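Local coordinates for protein neurotoxin (Clostridium botulinum, PDB 1ZB7) that acts as a zinc endopeptidase that enters the host cytosol and cleaves synaptobrevins-1, -2 and -3, cutting an Ala-Ala bond in VAMP2, at residues D41-V46 against K94-I99; K402-E407 against K413-E418. One frame throughout, in Å; residues are numbered along the deposited sequence.

Interaction 1: residues D41-V46 against K94-I99; sequences DRIWIV and KLFNRI
Lys94 NZ is gripped by three oxygens, Leu385 O, Asn388 OD1 and Tyr391 O, away from strand 43-46, while Phe96 of the same helix, 82-99, meets Ile43 and Ile45. The contact is a small example of a helix packing on a sheet through one aromatic side chain. With CG anti to its carbonyl carbon (chi1 -81°), Phe96 reaches out from the helix so that only the far part of its ring touches the strand. Ile43 CG2 lies 4.3 Å from Phe96 CZ. At the neighbouring ring carbon, Ile45 CD1 approaches Phe96 CE1 at 4.2 Å, carried there by a bend in the ethyl arm (chi2 -55°). Both methyls come in obliquely, two residues apart on one face of the strand; Trp44, between them in sequence, turns to the other face. Ile160 of strand 158-161 also touches Ile45 and Phe96, widening the apolar seat, and Leu95 and Ile99 pack on helix 224-239, which carries the HExxH zinc-protease motif. Dispersion and burial alone join strand to helix here, so the position of the helix probably also depends on its polar bonds and apolar packing with other parts of the chain.

Interaction 2: residues K402-E407 against K413-E418; sequences KNLKTE and KAVNKE
Segments 402-407 and 413-418 run in opposite directions as two limbs of one loop, irregular apart from a 3-10 turn beginning at Lys417, and are closest at Leu404 and Asn416, whose CA atoms are 8.0 Å apart. At that separation side chains and a water make the connection. Leu404 lies at the centre and divides its two methyls between two partners. Leu404 CD1 sits over the flat face of the Asn416 carboxamide, 3.9 Å from Asn416 CG and about equally far from OD1 and ND2, the two side chains crossing at about a right angle. The other branch, Leu404 CD2, slides past Val415 CG1 at 3.9 Å.

Beside this apolar patch lies a polar group. Lys402 and Glu418 approach from opposite directions, and Lys402 NZ forms a salt bridge with Glu418 OE2 whose hydrogen bond, at 3.5 Å, is weak. A turn in the lysine chain (chi3 58°) brings the ammonium to Glu418, and Thr389 O also accepts from it. Water 1 takes a further hydrogen bond from Lys402 NZ at 3.1 Å and donates to Asn416 OD1 at 2.9 Å, joining the limbs. The amide's other end is fixed by Asn416 ND2 bonding to Gly410 O, and Gly410 is also backbone-bonded to Leu404, so the turn between the limbs is tied to both. Within the second limb, Lys417 NZ curls back to Lys413 O at 3.2 Å, meeting it 39° out of the carbonyl plane.

The principle is a division of labour: with both ends of the Asn416 amide engaged, its rotation is set and its face becomes a platform for leucine, whereas the long ion pair would probably add only modest stability.

Overall arrangement
Interactions 1 and 2 follow one another along the chain, with centres 27 Å apart and nearest atoms about 9 Å apart, so they do not touch. Interaction 1 lies in the interior, between the large mixed sheet and helix 82-99. Interaction 2 is peripheral, in the loop that joins strands 377-381 and 421-422 of the smaller antiparallel sheet. Both belong to the clostridial neurotoxin zinc protease fold. A shared connection links them: residues 385-391, in the chain after strand 377-381, bond to lysines of both contacts. A buried apolar core and a water-bridged outer loop are thus tied to the same connecting segment of the protease.

Interaction 1: residues D41-V46 against K94-I99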
loop_
_atom_site.group_PDB
_atom_site.type_symbol
_atom_site.label_atom_id
_atom_site.label_comp_id
_atom_site.label_asym_id
_atom_site.label_seq_id
_atom_site.Cartn_x
_atom_site.Cartn_y
_atom_site.Cartn_z
ATOM N N ASP A 41 22.952 -29.705 2.661
ATOM C CA ASP A 41 21.914 -30.671 3.073
ATOM C C ASP A 41 20.442 -30.174 2.924
ATOM O O ASP A 41 20.081 -29.091 3.368
ATOM C CB ASP A 41 22.188 -31.195 4.461
ATOM C CG ASP A 41 23.505 -32.071 4.468
ATOM O OD1 ASP A 41 23.528 -33.299 3.942
ATOM O OD2 ASP A 41 24.504 -31.451 4.926
ATOM N N ARG A 42 19.672 -30.998 2.239
ATOM C CA ARG A 42 18.284 -30.805 1.995
ATOM C C ARG A 42 17.914 -29.670 1.000
ATOM O O ARG A 42 16.768 -29.450 0.769
ATOM C CB ARG A 42 17.574 -30.694 3.354
ATOM C CG ARG A 42 17.740 -32.070 4.068
ATOM C CD ARG A 42 16.662 -32.313 4.996
ATOM N NE ARG A 42 16.147 -33.682 4.910
ATOM C CZ ARG A 42 14.891 -34.069 4.580
ATOM N NH1 ARG A 42 13.833 -33.252 4.170
ATOM N NH2 ARG A 42 14.694 -35.364 4.668
ATOM N N ILE A 43 18.928 -29.074 0.384
ATOM C CA ILE A 43 18.798 -27.937 -0.554
ATOM C C ILE A 43 19.496 -28.241 -1.910
ATOM O O ILE A 43 20.724 -28.433 -1.982
ATOM C CB ILE A 43 19.403 -26.653 0.066
ATOM C CG1 ILE A 43 18.807 -26.372 1.446
ATOM C CG2 ILE A 43 19.208 -25.516 -0.873
ATOM C CD1 ILE A 43 19.338 -25.044 2.100
ATOM N N TRP A 44 18.691 -28.262 -2.951
ATOM C CA TRP A 44 19.055 -28.688 -4.261
ATOM C C TRP A 44 18.928 -27.498 -5.247
ATOM O O TRP A 44 17.993 -26.721 -5.150
ATOM C CB TRP A 44 18.121 -29.818 -4.715
ATOM C CG TRP A 44 18.330 -31.052 -3.895
ATOM C CD1 TRP A 44 17.746 -31.375 -2.603
ATOM C CD2 TRP A 44 19.133 -32.173 -4.223
ATOM N NE1 TRP A 44 18.154 -32.567 -2.231
ATOM C CE2 TRP A 44 18.989 -33.110 -3.158
ATOM C CE3 TRP A 44 19.944 -32.491 -5.306
ATOM C CZ2 TRP A 44 19.663 -34.318 -3.130
ATOM C CZ3 TRP A 44 20.658 -33.678 -5.273
ATOM C CH2 TRP A 44 20.494 -34.601 -4.209
ATOM N N ILE A 45 19.919 -27.365 -6.143
ATOM C CA ILE A 45 19.848 -26.505 -7.328
ATOM C C ILE A 45 19.585 -27.348 -8.596
ATOM O O ILE A 45 20.256 -28.278 -8.895
ATOM C CB ILE A 45 21.114 -25.705 -7.537
ATOM C CG1 ILE A 45 21.570 -25.025 -6.253
ATOM C CG2 ILE A 45 20.938 -24.705 -8.664
ATOM C CD1 ILE A 45 20.542 -24.138 -5.582
ATOM N N VAL A 46 18.572 -26.958 -9.308
ATOM C CA VAL A 46 18.185 -27.506 -10.586
ATOM C C VAL A 46 18.306 -26.368 -11.629
ATOM O O VAL A 46 17.431 -25.522 -11.734
ATOM C CB VAL A 46 16.783 -28.089 -10.598
ATOM C CG1 VAL A 46 16.518 -28.823 -11.886
ATOM C CG2 VAL A 46 16.574 -29.090 -9.436
ATOM N N LYS A 94 27.532 -19.015 -5.177
ATOM C CA LYS A 94 28.202 -17.833 -4.716
ATOM C C LYS A 94 27.235 -17.052 -3.834
ATOM O O LYS A 94 27.611 -16.528 -2.809
ATOM C CB LYS A 94 28.689 -16.979 -5.866
ATOM C CG LYS A 94 29.323 -15.641 -5.477
ATOM C CD LYS A 94 30.304 -15.197 -6.486
ATOM C CE LYS A 94 30.942 -13.786 -6.136
ATOM N NZ LYS A 94 31.739 -13.311 -7.311
ATOM N N LEU A 95 25.982 -17.003 -4.223
ATOM C CA LEU A 95 24.981 -16.302 -3.459
ATOM C C LEU A 95 24.753 -16.949 -2.126
ATOM O O LEU A 95 24.700 -16.259 -1.127
ATOM C CB LEU A 95 23.676 -16.155 -4.266
ATOM C CG LEU A 95 23.747 -15.323 -5.576
ATOM C CD1 LEU A 95 22.339 -15.304 -6.155
ATOM C CD2 LEU A 95 24.235 -13.969 -5.346
ATOM N N PHE A 96 24.695 -18.276 -2.073
ATOM C CA PHE A 96 24.598 -18.922 -0.774
ATOM C C PHE A 96 25.855 -18.658 0.036
ATOM O O PHE A 96 25.778 -18.505 1.250
ATOM C CB PHE A 96 24.308 -20.423 -0.856
ATOM C CG PHE A 96 22.872 -20.747 -1.077
ATOM C CD1 PHE A 96 22.376 -20.918 -2.365
ATOM C CD2 PHE A 96 22.016 -20.881 -0.010
ATOM C CE1 PHE A 96 20.998 -21.181 -2.607
ATOM C CE2 PHE A 96 20.606 -21.171 -0.196
ATOM C CZ PHE A 96 20.097 -21.338 -1.499
ATOM N N ASN A 97 27.011 -18.633 -0.596
ATOM C CA ASN A 97 28.253 -18.316 0.147
ATOM C C ASN A 97 28.221 -16.927 0.749
ATOM O O ASN A 97 28.626 -16.740 1.871
ATOM C CB ASN A 97 29.517 -18.535 -0.676
ATOM C CG ASN A 97 29.945 -19.995 -0.723
ATOM O OD1 ASN A 97 29.895 -20.708 0.274
ATOM N ND2 ASN A 97 30.286 -20.452 -1.887
ATOM N N ARG A 98 27.660 -15.985 0.021
ATOM C CA ARG A 98 27.422 -14.673 0.513
ATOM C C ARG A 98 26.488 -14.629 1.748
ATOM O O ARG A 98 26.839 -14.006 2.774
ATOM C CB ARG A 98 26.976 -13.766 -0.640
ATOM C CG ARG A 98 26.497 -12.360 -0.222
ATOM C CD ARG A 98 26.928 -11.306 -1.281
ATOM N NE ARG A 98 26.422 -9.971 -0.975
ATOM C CZ ARG A 98 26.825 -9.180 0.012
ATOM N NH1 ARG A 98 27.774 -9.568 0.860
ATOM N NH2 ARG A 98 26.247 -7.977 0.176
ATOM N N ILE A 99 25.358 -15.309 1.668
ATOM C CA ILE A 99 24.425 -15.372 2.755
ATOM C C ILE A 99 25.162 -15.983 3.945
ATOM O O ILE A 99 25.073 -15.525 5.083
ATOM C CB ILE A 99 23.182 -16.219 2.388
ATOM C CG1 ILE A 99 22.358 -15.450 1.331
ATOM C CG2 ILE A 99 22.348 -16.560 3.664
ATOM C CD1 ILE A 99 21.421 -16.283 0.497
#

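Interaction 2: residues K402-E407 against K413-E418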
loop_
_atom_site.group_PDB
_atom_site.type_symbol
_atom_site.label_atom_id
_atom_site.label_comp_id
_atom_site.label_asym_id
_atom_site.label_seq_id
_atom_site.Cartn_x
_atom_site.Cartn_y
_atom_site.Cartn_z
ATOM N N LYS A 402 36.826 0.051 -4.078
ATOM C CA LYS A 402 36.516 0.865 -5.277
ATOM C C LYS A 402 35.714 2.099 -4.945
ATOM O O LYS A 402 35.200 2.762 -5.842
ATOM C CB LYS A 402 35.823 0.035 -6.344
ATOM C CG LYS A 402 36.430 -1.338 -6.599
ATOM C CD LYS A 402 35.562 -2.076 -7.622
ATOM C CE LYS A 402 35.421 -1.306 -8.953
ATOM N NZ LYS A 402 35.070 -2.176 -10.149
ATOM N N ASN A 403 35.663 2.430 -3.660
ATOM C CA ASN A 403 34.784 3.483 -3.156
ATOM C C ASN A 403 33.319 3.281 -3.562
ATOM O O ASN A 403 32.619 4.234 -3.933
ATOM C CB ASN A 403 35.293 4.913 -3.570
ATOM C CG ASN A 403 34.812 6.021 -2.590
ATOM O OD1 ASN A 403 34.572 5.773 -1.369
ATOM N ND2 ASN A 403 34.675 7.255 -3.116
ATOM N N LEU A 404 32.868 2.035 -3.506
ATOM C CA LEU A 404 31.446 1.716 -3.796
ATOM C C LEU A 404 30.681 1.354 -2.552
ATOM O O LEU A 404 29.475 0.982 -2.629
ATOM C CB LEU A 404 31.348 0.653 -4.890
ATOM C CG LEU A 404 31.909 1.080 -6.267
ATOM C CD1 LEU A 404 31.844 -0.014 -7.274
ATOM C CD2 LEU A 404 31.162 2.274 -6.859
ATOM N N LYS A 405 31.333 1.466 -1.391
ATOM C CA LYS A 405 30.657 1.179 -0.122
ATOM C C LYS A 405 29.845 2.382 0.366
ATOM O O LYS A 405 28.685 2.227 0.784
ATOM C CB LYS A 405 31.611 0.659 0.957
ATOM C CG LYS A 405 31.006 0.636 2.375
ATOM C CD LYS A 405 31.801 -0.310 3.249
ATOM C CE LYS A 405 31.183 -0.528 4.611
ATOM N NZ LYS A 405 31.478 -1.875 5.127
ATOM N N THR A 406 30.411 3.567 0.233
ATOM C CA THR A 406 29.797 4.802 0.700
ATOM C C THR A 406 28.461 5.009 -0.023
ATOM O O THR A 406 28.403 4.921 -1.257
ATOM C CB THR A 406 30.822 6.006 0.526
ATOM O OG1 THR A 406 31.699 5.988 1.638
ATOM C CG2 THR A 406 30.190 7.385 0.549
ATOM N N GLU A 407 27.409 5.271 0.768
ATOM C CA GLU A 407 26.044 5.579 0.259
ATOM C C GLU A 407 25.437 4.450 -0.607
ATOM O O GLU A 407 24.560 4.701 -1.423
ATOM C CB GLU A 407 26.045 6.897 -0.564
ATOM C CG GLU A 407 25.953 8.179 0.234
ATOM C CD GLU A 407 25.985 9.402 -0.662
ATOM O OE1 GLU A 407 26.768 9.414 -1.635
ATOM O OE2 GLU A 407 25.250 10.375 -0.428
ATOM N N LYS A 413 22.409 2.991 -9.823
ATOM C CA LYS A 413 22.462 2.795 -11.296
ATOM C C LYS A 413 23.342 3.874 -11.996
ATOM O O LYS A 413 23.918 3.578 -13.059
ATOM C CB LYS A 413 21.100 2.879 -11.933
ATOM C CG LYS A 413 20.224 1.646 -12.018
ATOM C CD LYS A 413 19.819 1.610 -13.511
ATOM C CE LYS A 413 18.465 1.290 -13.704
ATOM N NZ LYS A 413 18.252 1.468 -15.177
ATOM N N ALA A 414 23.351 5.115 -11.468
ATOM C CA ALA A 414 24.104 6.212 -12.148
ATOM C C ALA A 414 25.616 6.131 -11.952
ATOM O O ALA A 414 26.326 6.628 -12.784
ATOM C CB ALA A 414 23.618 7.584 -11.739
ATOM N N VAL A 415 26.088 5.488 -10.886
ATOM C CA VAL A 415 27.467 5.378 -10.529
ATOM C C VAL A 415 28.107 4.061 -10.966
ATOM O O VAL A 415 29.223 4.070 -11.369
ATOM C CB VAL A 415 27.614 5.464 -9.016
ATOM C CG1 VAL A 415 29.059 5.125 -8.548
ATOM C CG2 VAL A 415 27.260 6.788 -8.534
ATOM N N ASN A 416 27.451 2.919 -10.786
ATOM C CA ASN A 416 28.098 1.630 -11.023
ATOM C C ASN A 416 27.576 0.992 -12.333
ATOM O O ASN A 416 27.082 -0.138 -12.370
ATOM C CB ASN A 416 27.907 0.689 -9.791
ATOM C CG ASN A 416 28.874 -0.481 -9.831
ATOM O OD1 ASN A 416 29.811 -0.437 -10.624
ATOM N ND2 ASN A 416 28.625 -1.559 -9.044
ATOM N N LYS A 417 27.631 1.776 -13.386
ATOM C CA LYS A 417 27.154 1.374 -14.707
ATOM C C LYS A 417 27.797 0.115 -15.291
ATOM O O LYS A 417 27.182 -0.631 -16.048
ATOM C CB LYS A 417 27.340 2.553 -15.682
ATOM C CG LYS A 417 26.410 3.725 -15.395
ATOM C CD LYS A 417 26.239 4.626 -16.646
ATOM C CE LYS A 417 25.046 5.610 -16.542
ATOM N NZ LYS A 417 23.819 4.874 -15.985
ATOM N N GLU A 418 29.024 -0.142 -14.935
ATOM C CA GLU A 418 29.717 -1.307 -15.482
ATOM C C GLU A 418 29.108 -2.631 -14.931
ATOM O O GLU A 418 29.271 -3.740 -15.501
ATOM C CB GLU A 418 31.224 -1.175 -15.179
ATOM C CG GLU A 418 31.503 -1.440 -13.734
ATOM C CD GLU A 418 32.958 -1.249 -13.350
ATOM O OE1 GLU A 418 33.810 -2.028 -13.852
ATOM O OE2 GLU A 418 33.212 -0.380 -12.473
HETATM O O HOH W 1 32.011 -2.100 -9.682
#